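Local coordinates for protein flavin adenine dinucleotide synthase (PDB 2WSI) that catalyses the transfer of an adenylyl group from ATP to flavin mononucleotide, making the coenzyme flavin adenine dinucleotide with release of diphosphate, at residues A28-Q31 / E32-L36; E122-R126 / Y127-L131; L195-L199 / T200-S204. One frame throughout, in Å; residues are numbered along the deposited sequence.

Contact 1: residues A28-Q31 / E32-L36; sequences ASTQ and EAIRL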
ATOM      1  N   ALA A  28      -2.749   3.293 -19.117  1.00 23.11           N
ATOM      2  CA  ALA A  28      -2.015   4.538 -19.398  1.00 25.01           C
ATOM      3  C   ALA A  28      -2.102   5.503 -18.212  1.00 16.99           C
ATOM      4  O   ALA A  28      -1.141   6.178 -17.876  1.00 15.78           O
ATOM      5  CB  ALA A  28      -2.549   5.211 -20.676  1.00 23.59           C
ATOM      6  N   SER A  29      -3.280   5.582 -17.606  1.00 13.05           N
ATOM      7  CA  SER A  29      -3.464   6.398 -16.417  1.00 19.07           C
ATOM      8  C   SER A  29      -2.532   5.939 -15.277  1.00 13.00           C
ATOM      9  O   SER A  29      -1.974   6.748 -14.547  1.00 13.50           O
ATOM     10  CB  SER A  29      -4.897   6.261 -15.944  1.00 20.28           C
ATOM     11  OG  SER A  29      -5.047   6.855 -14.691  1.00 17.85           O
ATOM     12  N   THR A  30      -2.408   4.634 -15.126  1.00 15.53           N
ATOM     13  CA  THR A  30      -1.615   4.062 -14.029  1.00 12.01           C
ATOM     14  C   THR A  30      -0.117   4.237 -14.300  1.00 14.15           C
ATOM     15  O   THR A  30       0.670   4.448 -13.385  1.00 12.83           O
ATOM     16  CB  THR A  30      -1.977   2.596 -13.826  1.00 10.07           C
ATOM     17  OG1 THR A  30      -3.393   2.482 -13.576  1.00 10.87           O
ATOM     18  CG2 THR A  30      -1.170   1.985 -12.613  1.00  7.84           C
ATOM     19  N   GLN A  31       0.272   4.205 -15.566  1.00 13.73           N
ATOM     20  CA  GLN A  31       1.660   4.479 -15.925  1.00 17.77           C
ATOM     21  C   GLN A  31       2.008   5.902 -15.572  1.00 14.07           C
ATOM     22  O   GLN A  31       3.078   6.158 -15.025  1.00 13.23           O
ATOM     23  CB  GLN A  31       1.905   4.204 -17.409  1.00 17.37           C
ATOM     24  CG  GLN A  31       1.891   2.704 -17.724  1.00 14.27           C
ATOM     25  CD  GLN A  31       1.883   2.424 -19.224  1.00 25.59           C
ATOM     26  OE1 GLN A  31       1.400   3.238 -20.013  1.00 17.75           O
ATOM     27  NE2 GLN A  31       2.404   1.270 -19.613  1.00 16.52           N
ATOM     28  N   GLU A  32       1.092   6.829 -15.838  1.00 12.53           N
ATOM     29  CA  GLU A  32       1.310   8.207 -15.432  1.00 19.33           C
ATOM     30  C   GLU A  32       1.365   8.383 -13.905  1.00 14.68           C
ATOM     31  O   GLU A  32       2.169   9.177 -13.402  1.00 13.28           O
ATOM     32  CB  GLU A  32       0.216   9.126 -15.957  1.00 22.45           C
ATOM     33  CG  GLU A  32       0.378  10.553 -15.447  1.00 20.36           C
ATOM     34  CD  GLU A  32      -0.723  11.488 -15.935  1.00 46.84           C
ATOM     35  OE1 GLU A  32      -1.866  11.373 -15.429  1.00 56.50           O
ATOM     36  OE2 GLU A  32      -0.445  12.346 -16.812  1.00 56.63           O
ATOM     37  N   ALA A  33       0.473   7.717 -13.175  1.00 14.04           N
ATOM     38  CA  ALA A  33       0.489   7.840 -11.711  1.00 15.40           C
ATOM     39  C   ALA A  33       1.819   7.303 -11.140  1.00 11.53           C
ATOM     40  O   ALA A  33       2.355   7.830 -10.140  1.00  9.29           O
ATOM     41  CB  ALA A  33      -0.687   7.099 -11.115  1.00 13.66           C
ATOM     42  N   ILE A  34       2.322   6.239 -11.752  1.00  7.75           N
ATOM     43  CA  ILE A  34       3.611   5.667 -11.362  1.00  9.93           C
ATOM     44  C   ILE A  34       4.728   6.684 -11.588  1.00 12.45           C
ATOM     45  O   ILE A  34       5.558   6.943 -10.705  1.00  9.66           O
ATOM     46  CB  ILE A  34       3.913   4.381 -12.149  1.00 12.16           C
ATOM     47  CG1 ILE A  34       3.031   3.227 -11.635  1.00 14.06           C
ATOM     48  CG2 ILE A  34       5.375   3.951 -11.996  1.00  8.98           C
ATOM     49  CD1 ILE A  34       3.058   2.018 -12.539  1.00  9.51           C
ATOM     50  N   ARG A  35       4.753   7.286 -12.767  1.00  9.95           N
ATOM     51  CA  ARG A  35       5.818   8.248 -13.055  1.00 11.42           C
ATOM     52  C   ARG A  35       5.835   9.431 -12.124  1.00 10.43           C
ATOM     53  O   ARG A  35       6.901   9.885 -11.707  1.00  9.64           O
ATOM     54  CB  ARG A  35       5.742   8.715 -14.500  1.00 12.56           C
ATOM     55  CG  ARG A  35       6.390   7.696 -15.418  1.00 17.74           C
ATOM     56  CD  ARG A  35       6.521   8.249 -16.819  1.00 23.03           C
ATOM     57  NE  ARG A  35       5.270   8.028 -17.514  1.00 40.37           N
ATOM     58  CZ  ARG A  35       5.074   7.014 -18.341  1.00 32.03           C
ATOM     59  NH1 ARG A  35       6.071   6.182 -18.603  1.00 29.24           N
ATOM     60  NH2 ARG A  35       3.903   6.859 -18.935  1.00 23.95           N
ATOM     61  N   LEU A  36       4.664   9.931 -11.762  1.00 11.11           N
ATOM     62  CA  LEU A  36       4.621  11.054 -10.841  1.00 15.61           C
ATOM     63  C   LEU A  36       5.068  10.660  -9.421  1.00 13.68           C
ATOM     64  O   LEU A  36       5.819  11.377  -8.785  1.00 10.95           O
ATOM     65  CB  LEU A  36       3.211  11.602 -10.772  1.00 13.25           C
ATOM     66  CG  LEU A  36       3.043  12.780  -9.825  1.00 14.49           C
ATOM     67  CD1 LEU A  36       3.960  13.964 -10.212  1.00 20.21           C
ATOM     68  CD2 LEU A  36       1.569  13.172  -9.866  1.00 18.95           C
TER
HETATM   69  O   HOH W   1      -2.965   9.155 -13.578  1.00 24.00           O
HETATM   70  O   HOH W   2      -4.750  10.126 -15.493  1.00 36.68           O
HETATM   71  O   HOH W   3       2.184   5.790 -20.660  1.00 36.04           O

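Contact 2: residues E122-R126 / Y127-L131; sequences ETSER and YCLSL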
ATOM      1  N   GLU A 122       4.053 -11.292   7.579  1.00 11.82           N
ATOM      2  CA  GLU A 122       4.585 -12.018   6.432  1.00 12.61           C
ATOM      3  C   GLU A 122       5.227 -11.068   5.414  1.00 12.77           C
ATOM      4  O   GLU A 122       6.294 -11.355   4.873  1.00 11.39           O
ATOM      5  CB  GLU A 122       3.505 -12.850   5.725  1.00 14.42           C
ATOM      6  CG  GLU A 122       3.026 -14.074   6.508  1.00 23.02           C
ATOM      7  CD  GLU A 122       4.059 -15.208   6.501  1.00 30.54           C
ATOM      8  OE1 GLU A 122       5.059 -15.125   5.741  1.00 22.75           O
ATOM      9  OE2 GLU A 122       3.869 -16.176   7.262  1.00 26.57           O
ATOM     10  N   THR A 123       4.596  -9.928   5.149  1.00  9.09           N
ATOM     11  CA  THR A 123       5.139  -9.071   4.111  1.00  9.35           C
ATOM     12  C   THR A 123       6.323  -8.284   4.673  1.00 12.23           C
ATOM     13  O   THR A 123       7.202  -7.865   3.922  1.00 10.81           O
ATOM     14  CB  THR A 123       4.070  -8.167   3.445  1.00 14.09           C
ATOM     15  OG1 THR A 123       3.417  -7.361   4.426  1.00  9.74           O
ATOM     16  CG2 THR A 123       3.041  -9.006   2.710  1.00  9.73           C
ATOM     17  N   SER A 124       6.369  -8.093   5.992  1.00 10.70           N
ATOM     18  CA  SER A 124       7.566  -7.505   6.608  1.00 10.03           C
ATOM     19  C   SER A 124       8.775  -8.398   6.333  1.00 12.91           C
ATOM     20  O   SER A 124       9.886  -7.922   6.139  1.00 10.76           O
ATOM     21  CB  SER A 124       7.381  -7.353   8.117  1.00 14.08           C
ATOM     22  OG  SER A 124       6.564  -6.227   8.397  1.00 20.98           O
ATOM     23  N   GLU A 125       8.565  -9.712   6.340  1.00 15.74           N
ATOM     24  CA  GLU A 125       9.661 -10.625   6.054  1.00 15.02           C
ATOM     25  C   GLU A 125       9.971 -10.677   4.547  1.00 14.67           C
ATOM     26  O   GLU A 125      11.143 -10.723   4.156  1.00 14.80           O
ATOM     27  CB  GLU A 125       9.378 -12.019   6.623  1.00 16.24           C
ATOM     28  CG  GLU A 125       9.314 -12.008   8.163  1.00 25.56           C
ATOM     29  CD  GLU A 125      10.660 -12.293   8.840  1.00 37.48           C
ATOM     30  OE1 GLU A 125      11.708 -12.157   8.164  1.00 28.88           O
ATOM     31  OE2 GLU A 125      10.660 -12.662  10.047  1.00 32.98           O
ATOM     32  N   ARG A 126       8.943 -10.656   3.702  1.00  9.43           N
ATOM     33  CA  ARG A 126       9.173 -10.612   2.263  1.00 14.76           C
ATOM     34  C   ARG A 126       9.958  -9.351   1.836  1.00 11.78           C
ATOM     35  O   ARG A 126      10.844  -9.414   0.993  1.00 13.60           O
ATOM     36  CB  ARG A 126       7.837 -10.631   1.518  1.00 10.40           C
ATOM     37  CG  ARG A 126       7.949 -10.939   0.033  1.00 12.93           C
ATOM     38  CD  ARG A 126       6.547 -10.988  -0.642  1.00 13.05           C
ATOM     39  NE  ARG A 126       6.661 -11.104  -2.095  1.00 16.83           N
ATOM     40  CZ  ARG A 126       7.207 -12.138  -2.739  1.00 22.34           C
ATOM     41  NH1 ARG A 126       7.698 -13.167  -2.057  1.00 18.60           N
ATOM     42  NH2 ARG A 126       7.271 -12.139  -4.076  1.00 21.98           N
ATOM     43  N   TYR A 127       9.602  -8.193   2.370  1.00  9.23           N
ATOM     44  CA  TYR A 127      10.205  -6.943   1.857  1.00 12.89           C
ATOM     45  C   TYR A 127      11.343  -6.467   2.765  1.00 16.07           C
ATOM     46  O   TYR A 127      11.864  -5.383   2.578  1.00 12.52           O
ATOM     47  CB  TYR A 127       9.162  -5.848   1.732  1.00  9.88           C
ATOM     48  CG  TYR A 127       8.009  -6.221   0.853  1.00  9.94           C
ATOM     49  CD1 TYR A 127       8.220  -6.711  -0.425  1.00 13.50           C
ATOM     50  CD2 TYR A 127       6.700  -6.101   1.308  1.00  9.26           C
ATOM     51  CE1 TYR A 127       7.155  -7.067  -1.241  1.00 12.80           C
ATOM     52  CE2 TYR A 127       5.624  -6.440   0.491  1.00 12.92           C
ATOM     53  CZ  TYR A 127       5.864  -6.919  -0.777  1.00 14.11           C
ATOM     54  OH  TYR A 127       4.809  -7.263  -1.582  1.00 10.79           O
ATOM     55  N   CYS A 128      11.695  -7.280   3.759  1.00 10.95           N
ATOM     56  CA  CYS A 128      12.833  -6.981   4.628  1.00 11.68           C
ATOM     57  C   CYS A 128      12.639  -5.635   5.329  1.00 12.25           C
ATOM     58  O   CYS A 128      13.503  -4.734   5.280  1.00 10.33           O
ATOM     59  CB  CYS A 128      14.149  -6.967   3.814  1.00  9.62           C
ATOM     60  SG  CYS A 128      15.619  -7.238   4.827  1.00 22.48           S
ATOM     61  N   LEU A 129      11.494  -5.525   5.986  1.00 10.29           N
ATOM     62  CA  LEU A 129      11.153  -4.357   6.777  1.00  9.57           C
ATOM     63  C   LEU A 129      11.617  -4.543   8.204  1.00 13.57           C
ATOM     64  O   LEU A 129      11.467  -5.607   8.773  1.00 15.89           O
ATOM     65  CB  LEU A 129       9.637  -4.185   6.811  1.00 10.31           C
ATOM     66  CG  LEU A 129       8.995  -4.209   5.423  1.00 12.89           C
ATOM     67  CD1 LEU A 129       7.470  -3.956   5.548  1.00 11.31           C
ATOM     68  CD2 LEU A 129       9.677  -3.175   4.526  1.00  7.16           C
ATOM     69  N   SER A 130      12.141  -3.487   8.783  1.00  9.96           N
ATOM     70  CA  SER A 130      12.451  -3.460  10.208  1.00 17.13           C
ATOM     71  C   SER A 130      11.251  -2.850  10.883  1.00 14.16           C
ATOM     72  O   SER A 130      11.052  -1.633  10.868  1.00 13.07           O
ATOM     73  CB  SER A 130      13.667  -2.592  10.503  1.00 16.42           C
ATOM     74  OG  SER A 130      13.886  -2.526  11.908  1.00 25.75           O
ATOM     75  N   LEU A 131      10.435  -3.703  11.467  1.00 12.05           N
ATOM     76  CA  LEU A 131       9.131  -3.260  11.919  1.00 16.23           C
ATOM     77  C   LEU A 131       9.096  -2.814  13.371  1.00 18.78           C
ATOM     78  O   LEU A 131       9.359  -3.603  14.281  1.00 20.00           O
ATOM     79  CB  LEU A 131       8.146  -4.404  11.716  1.00 21.20           C
ATOM     80  CG  LEU A 131       6.681  -4.046  11.915  1.00 23.89           C
ATOM     81  CD1 LEU A 131       6.190  -3.222  10.699  1.00 19.18           C
ATOM     82  CD2 LEU A 131       5.899  -5.310  12.068  1.00 21.52           C
TER
HETATM   83  O   HOH W   4      12.162  -8.309   8.393  1.00 25.15           O

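Contact 3: residues L195-L199 / T200-S204; sequences LHWDL and TNIWS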
ATOM      1  N   LEU A 195      -0.836  10.431  -3.454  1.00 14.73           N
ATOM      2  CA  LEU A 195      -2.056  11.211  -3.322  1.00 14.39           C
ATOM      3  C   LEU A 195      -2.935  11.264  -4.578  1.00 15.48           C
ATOM      4  O   LEU A 195      -4.142  11.402  -4.461  1.00 15.41           O
ATOM      5  CB  LEU A 195      -1.746  12.652  -2.915  1.00 20.97           C
ATOM      6  CG  LEU A 195      -1.479  12.869  -1.431  1.00 19.20           C
ATOM      7  CD1 LEU A 195      -1.130  14.342  -1.206  1.00 27.50           C
ATOM      8  CD2 LEU A 195      -2.699  12.430  -0.571  1.00 24.59           C
ATOM      9  N   HIS A 196      -2.344  11.174  -5.762  1.00 13.85           N
ATOM     10  CA  HIS A 196      -3.139  11.295  -7.001  1.00 13.29           C
ATOM     11  C   HIS A 196      -3.575   9.947  -7.586  1.00 19.99           C
ATOM     12  O   HIS A 196      -4.148   9.888  -8.677  1.00 17.58           O
ATOM     13  CB  HIS A 196      -2.352  12.097  -8.041  1.00 13.63           C
ATOM     14  CG  HIS A 196      -1.872  13.415  -7.526  1.00 21.42           C
ATOM     15  ND1 HIS A 196      -2.731  14.367  -7.017  1.00 31.22           N
ATOM     16  CD2 HIS A 196      -0.621  13.913  -7.369  1.00 19.81           C
ATOM     17  CE1 HIS A 196      -2.034  15.409  -6.598  1.00 23.01           C
ATOM     18  NE2 HIS A 196      -0.754  15.166  -6.818  1.00 38.68           N
ATOM     19  N   TRP A 197      -3.334   8.855  -6.862  1.00  9.91           N
ATOM     20  CA  TRP A 197      -3.785   7.550  -7.333  1.00 10.42           C
ATOM     21  C   TRP A 197      -5.288   7.362  -7.151  1.00 14.85           C
ATOM     22  O   TRP A 197      -5.851   7.653  -6.084  1.00 14.64           O
ATOM     23  CB  TRP A 197      -3.020   6.435  -6.573  1.00  9.54           C
ATOM     24  CG  TRP A 197      -1.683   6.232  -7.148  1.00  5.65           C
ATOM     25  CD1 TRP A 197      -0.648   7.134  -7.178  1.00 12.72           C
ATOM     26  CD2 TRP A 197      -1.193   5.036  -7.756  1.00  9.24           C
ATOM     27  NE1 TRP A 197       0.457   6.562  -7.784  1.00  9.71           N
ATOM     28  CE2 TRP A 197       0.143   5.275  -8.139  1.00  7.21           C
ATOM     29  CE3 TRP A 197      -1.752   3.767  -7.996  1.00  5.77           C
ATOM     30  CZ2 TRP A 197       0.906   4.324  -8.779  1.00  6.77           C
ATOM     31  CZ3 TRP A 197      -0.995   2.828  -8.613  1.00  8.01           C
ATOM     32  CH2 TRP A 197       0.333   3.099  -8.993  1.00  9.95           C
ATOM     33  N   ASP A 198      -5.960   6.842  -8.162  1.00 10.41           N
ATOM     34  CA  ASP A 198      -7.348   6.462  -7.943  1.00 14.47           C
ATOM     35  C   ASP A 198      -7.491   4.959  -7.816  1.00 10.43           C
ATOM     36  O   ASP A 198      -6.511   4.196  -7.943  1.00  8.41           O
ATOM     37  CB  ASP A 198      -8.291   7.044  -9.014  1.00 20.51           C
ATOM     38  CG  ASP A 198      -8.051   6.480 -10.398  1.00 25.25           C
ATOM     39  OD1 ASP A 198      -7.619   5.306 -10.546  1.00 23.94           O
ATOM     40  OD2 ASP A 198      -8.312   7.236 -11.364  1.00 32.53           O
ATOM     41  N   LEU A 199      -8.713   4.528  -7.516  1.00 10.66           N
ATOM     42  CA  LEU A 199      -8.948   3.137  -7.140  1.00 12.44           C
ATOM     43  C   LEU A 199      -8.589   2.198  -8.295  1.00 12.58           C
ATOM     44  O   LEU A 199      -8.021   1.126  -8.095  1.00  8.91           O
ATOM     45  CB  LEU A 199     -10.399   2.961  -6.704  1.00 11.75           C
ATOM     46  CG  LEU A 199     -10.799   1.555  -6.264  1.00 15.25           C
ATOM     47  CD1 LEU A 199      -9.829   1.023  -5.185  1.00 14.13           C
ATOM     48  CD2 LEU A 199     -12.264   1.584  -5.749  1.00 14.36           C
ATOM     49  N   THR A 200      -8.891   2.603  -9.519  1.00  9.51           N
ATOM     50  CA  THR A 200      -8.560   1.742 -10.653  1.00 11.79           C
ATOM     51  C   THR A 200      -7.040   1.591 -10.820  1.00 11.59           C
ATOM     52  O   THR A 200      -6.567   0.528 -11.227  1.00  9.88           O
ATOM     53  CB  THR A 200      -9.178   2.269 -11.998  1.00 17.44           C
ATOM     54  OG1 THR A 200      -8.676   3.572 -12.275  1.00 22.79           O
ATOM     55  CG2 THR A 200     -10.686   2.358 -11.888  1.00 13.08           C
ATOM     56  N   ASN A 201      -6.287   2.655 -10.550  1.00  8.12           N
ATOM     57  CA  ASN A 201      -4.832   2.579 -10.655  1.00 10.50           C
ATOM     58  C   ASN A 201      -4.310   1.594  -9.605  1.00 10.19           C
ATOM     59  O   ASN A 201      -3.419   0.804  -9.887  1.00  8.46           O
ATOM     60  CB  ASN A 201      -4.173   3.915 -10.382  1.00  9.41           C
ATOM     61  CG  ASN A 201      -4.577   5.014 -11.367  1.00 17.30           C
ATOM     62  OD1 ASN A 201      -4.634   4.852 -12.598  1.00 15.50           O
ATOM     63  ND2 ASN A 201      -4.824   6.159 -10.809  1.00  9.44           N
ATOM     64  N   ILE A 202      -4.895   1.638  -8.412  1.00  6.93           N
ATOM     65  CA  ILE A 202      -4.410   0.804  -7.314  1.00  9.64           C
ATOM     66  C   ILE A 202      -4.575  -0.680  -7.703  1.00 10.81           C
ATOM     67  O   ILE A 202      -3.613  -1.450  -7.681  1.00  8.66           O
ATOM     68  CB  ILE A 202      -5.151   1.135  -6.004  1.00  9.78           C
ATOM     69  CG1 ILE A 202      -4.721   2.530  -5.489  1.00  8.32           C
ATOM     70  CG2 ILE A 202      -4.866   0.038  -4.951  1.00  6.85           C
ATOM     71  CD1 ILE A 202      -3.208   2.579  -5.037  1.00 10.72           C
ATOM     72  N   TRP A 203      -5.779  -1.077  -8.113  1.00  8.10           N
ATOM     73  CA  TRP A 203      -6.001  -2.481  -8.439  1.00 11.62           C
ATOM     74  C   TRP A 203      -5.205  -2.912  -9.676  1.00 12.32           C
ATOM     75  O   TRP A 203      -4.681  -4.024  -9.730  1.00  8.85           O
ATOM     76  CB  TRP A 203      -7.473  -2.782  -8.718  1.00 13.48           C
ATOM     77  CG  TRP A 203      -8.439  -2.663  -7.571  1.00 12.71           C
ATOM     78  CD1 TRP A 203      -9.618  -1.982  -7.582  1.00 13.57           C
ATOM     79  CD2 TRP A 203      -8.347  -3.282  -6.272  1.00 16.44           C
ATOM     80  NE1 TRP A 203     -10.262  -2.126  -6.365  1.00 12.76           N
ATOM     81  CE2 TRP A 203      -9.507  -2.918  -5.552  1.00 16.52           C
ATOM     82  CE3 TRP A 203      -7.411  -4.109  -5.657  1.00 15.89           C
ATOM     83  CZ2 TRP A 203      -9.742  -3.346  -4.239  1.00 18.92           C
ATOM     84  CZ3 TRP A 203      -7.654  -4.531  -4.330  1.00 14.08           C
ATOM     85  CH2 TRP A 203      -8.793  -4.133  -3.649  1.00 17.85           C
ATOM     86  N   SER A 204      -5.150  -2.054 -10.688  1.00  8.82           N
ATOM     87  CA  SER A 204      -4.457  -2.432 -11.910  1.00 10.84           C
ATOM     88  C   SER A 204      -2.998  -2.738 -11.595  1.00 14.16           C
ATOM     89  O   SER A 204      -2.471  -3.746 -12.050  1.00 10.45           O
ATOM     90  CB  SER A 204      -4.510  -1.339 -12.969  1.00 14.38           C
ATOM     91  OG  SER A 204      -3.682  -1.709 -14.049  1.00 10.12           O
TER

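Contact 1: residues A28-Q31 / E32-L36
Arg35 lays its guanidinium over the backbone carbonyl of Gln31: Gln31 O stands over one face, 3.6 Å from the guanidinium plane and displaced toward the rim, while water 3 sits at the edge, in the plane. That water joins the two flat groups. It donates to Gln31 OE1 at 2.7 Å and accepts a weak bond from Arg35 NH2. Arg35 reaches this place because its chain bends about the CG-CD bond (chi3 -84°), folding the guanidinium back along the helix until NH2 comes within 3.7 Å of Gln31 CB. Gln31 CG lies beside the backbone N (chi1 -71°), and the chain then runs extended, which carries NE2 to the carbonyls of Tyr17 and Ile20; the amide is thus held at both ends. The carboxylate of Glu32 turns to solvent, where two waters donate to OE1. Of these, water 1 also donates to Ser29 O at 2.8 Å, and water 2 makes a weak, longer bond to Ser29 OG. The i to i+4 spacing of alpha-helix 25-45 brings these side chains together: Glu32, Ala33, Ile34 and Arg35 donate in turn to the carbonyls of Ala28, Ser29, Thr30 and Gln31. Ser29 O therefore takes both a water and Ala33 N, the latter at 3.0 Å. On the buried side Ile34 CG1 presses on Thr30 O at 3.2 Å, and Ile34 CD1 continues along the same carbonyl toward Thr30 CG2, 4.2 Å away. These two side chains pack on Tyr17 of helix 3-18 and on Phe205 of helix 199-209. Thr30 OG1 bonds back to Ile26 O and, like Ser29 OG, probably also to the side-chain amide of Asn201.

Contact 2: residues E122-R126 / Y127-L131
Tyr127 turns its ring back against the helix end it follows, its CG beside the backbone N (chi1 -57°). Its CB and CG lie beside Thr123 O, and CD2 comes to 3.2 Å from that oxygen, which also accepts Tyr127 N at 2.9 Å. Further out, CE2 meets Thr123 CB at 3.8 Å. On the same side of the ring, toward CE1, Arg126 CD lies 4.0 Å from Tyr127 CE1 and Arg126 CG stands over that face; the Arg126 chain crosses obliquely, guanidinium and ring planes 68° apart. At the tip, OH reaches Gln67 and Glu211, whose OE1 also forms a salt bridge with Arg126 NE. With an alanine here, Glu211 would probably lose its hydroxyl partner, and Thr123 and the Arg126 chain the ring they rest on. Cys128 takes a left-handed backbone (phi 59°), turning the chain so that Leu129 N donates to Ser124 O at 2.9 Å. Water 4 bridges Ser124 O and Leu129 O, while Leu129 CD1 lies 3.8 Å from Ser124 OG, which bonds to Val120 O. This is the helix-to-strand turn of a beta-alpha-beta crossover, taking helix 114-126 into strand 129-133 beside its parallel neighbour 102-106.

Contact 3: residues L195-L199 / T200-S204
Asp198 OD1 receives two donors from the first turn of helix 199-209, Thr200 OG1 at 2.7 Å and the backbone N of Asn201 at 3.0 Å. They arrive differently: Asn201 N comes nearly in line with the CG-OD1 bond, whereas the Thr200 hydroxyl meets the oxygen from above the carboxylate plane, 37° out of it. Asp198 is the N-cap. Its CG sits between the backbone N and the carbonyl carbon (chi1 66°), which swings the carboxylate over the helix start, where the helix dipole would probably stabilise its negative charge. The backbone carbonyls continue the helix: Asp198 O accepts from Ile202 N, and Leu199 O from Trp203 N in a nearly straight bond (171°). Trp197, just before the cap, brings the six-membered part of its indole against the helix. CE3 lies 3.4 Å from Asn201 CB and 3.5 Å from Ile202 CD1, both approaching obliquely, and Ile202 N is at the ring edge, in plane. Leu199 and Trp203 run side by side, pointing the same way, with Leu199 CD1 3.4 Å from Trp203 NE1 and 3.8 Å from Trp203 CD1; Trp203 NE1 makes a weak hydrogen bond to Leu293 O. In the next shell Asp296 accepts from Leu199 N, Trp197 NE1 is hydrogen-bonded to Thr37 OG1, and the Trp203 ring meets Tyr217 edge-to-face. Trp197 touches Ile34 of helix 25-45 and Leu72 of helix 64-87, and Leu199 and Trp203 both reach Lys64 on the latter. The capped turn thus ends the loop after strand 189-191 and starts helix 199-209 against helices 25-45 and 64-87.

How the contacts relate
Contacts 1 and 3 are neighbours in space, their centres about 9 Å apart, though far apart in sequence. Helix 25-45 meets the start of helix 199-209 where the hydroxyls of contact 1 meet Asn201 of contact 3; alongside, Ala33 O approaches Trp197 NE1 at 3.3 Å and Leu36 CD2 packs against His196 CD2 at 3.4 Å. Contact 2 stands alone across the centre of the chain, its centre about 26 Å from that of contact 1 and 23 Å from that of contact 3. Both contacts 2 and 3 come near the bound FAD: the side chain of Leu131 is about 8 Å from it and that of Ile202 about 9 Å. Contact 1 lies away from the residues that bind FAD.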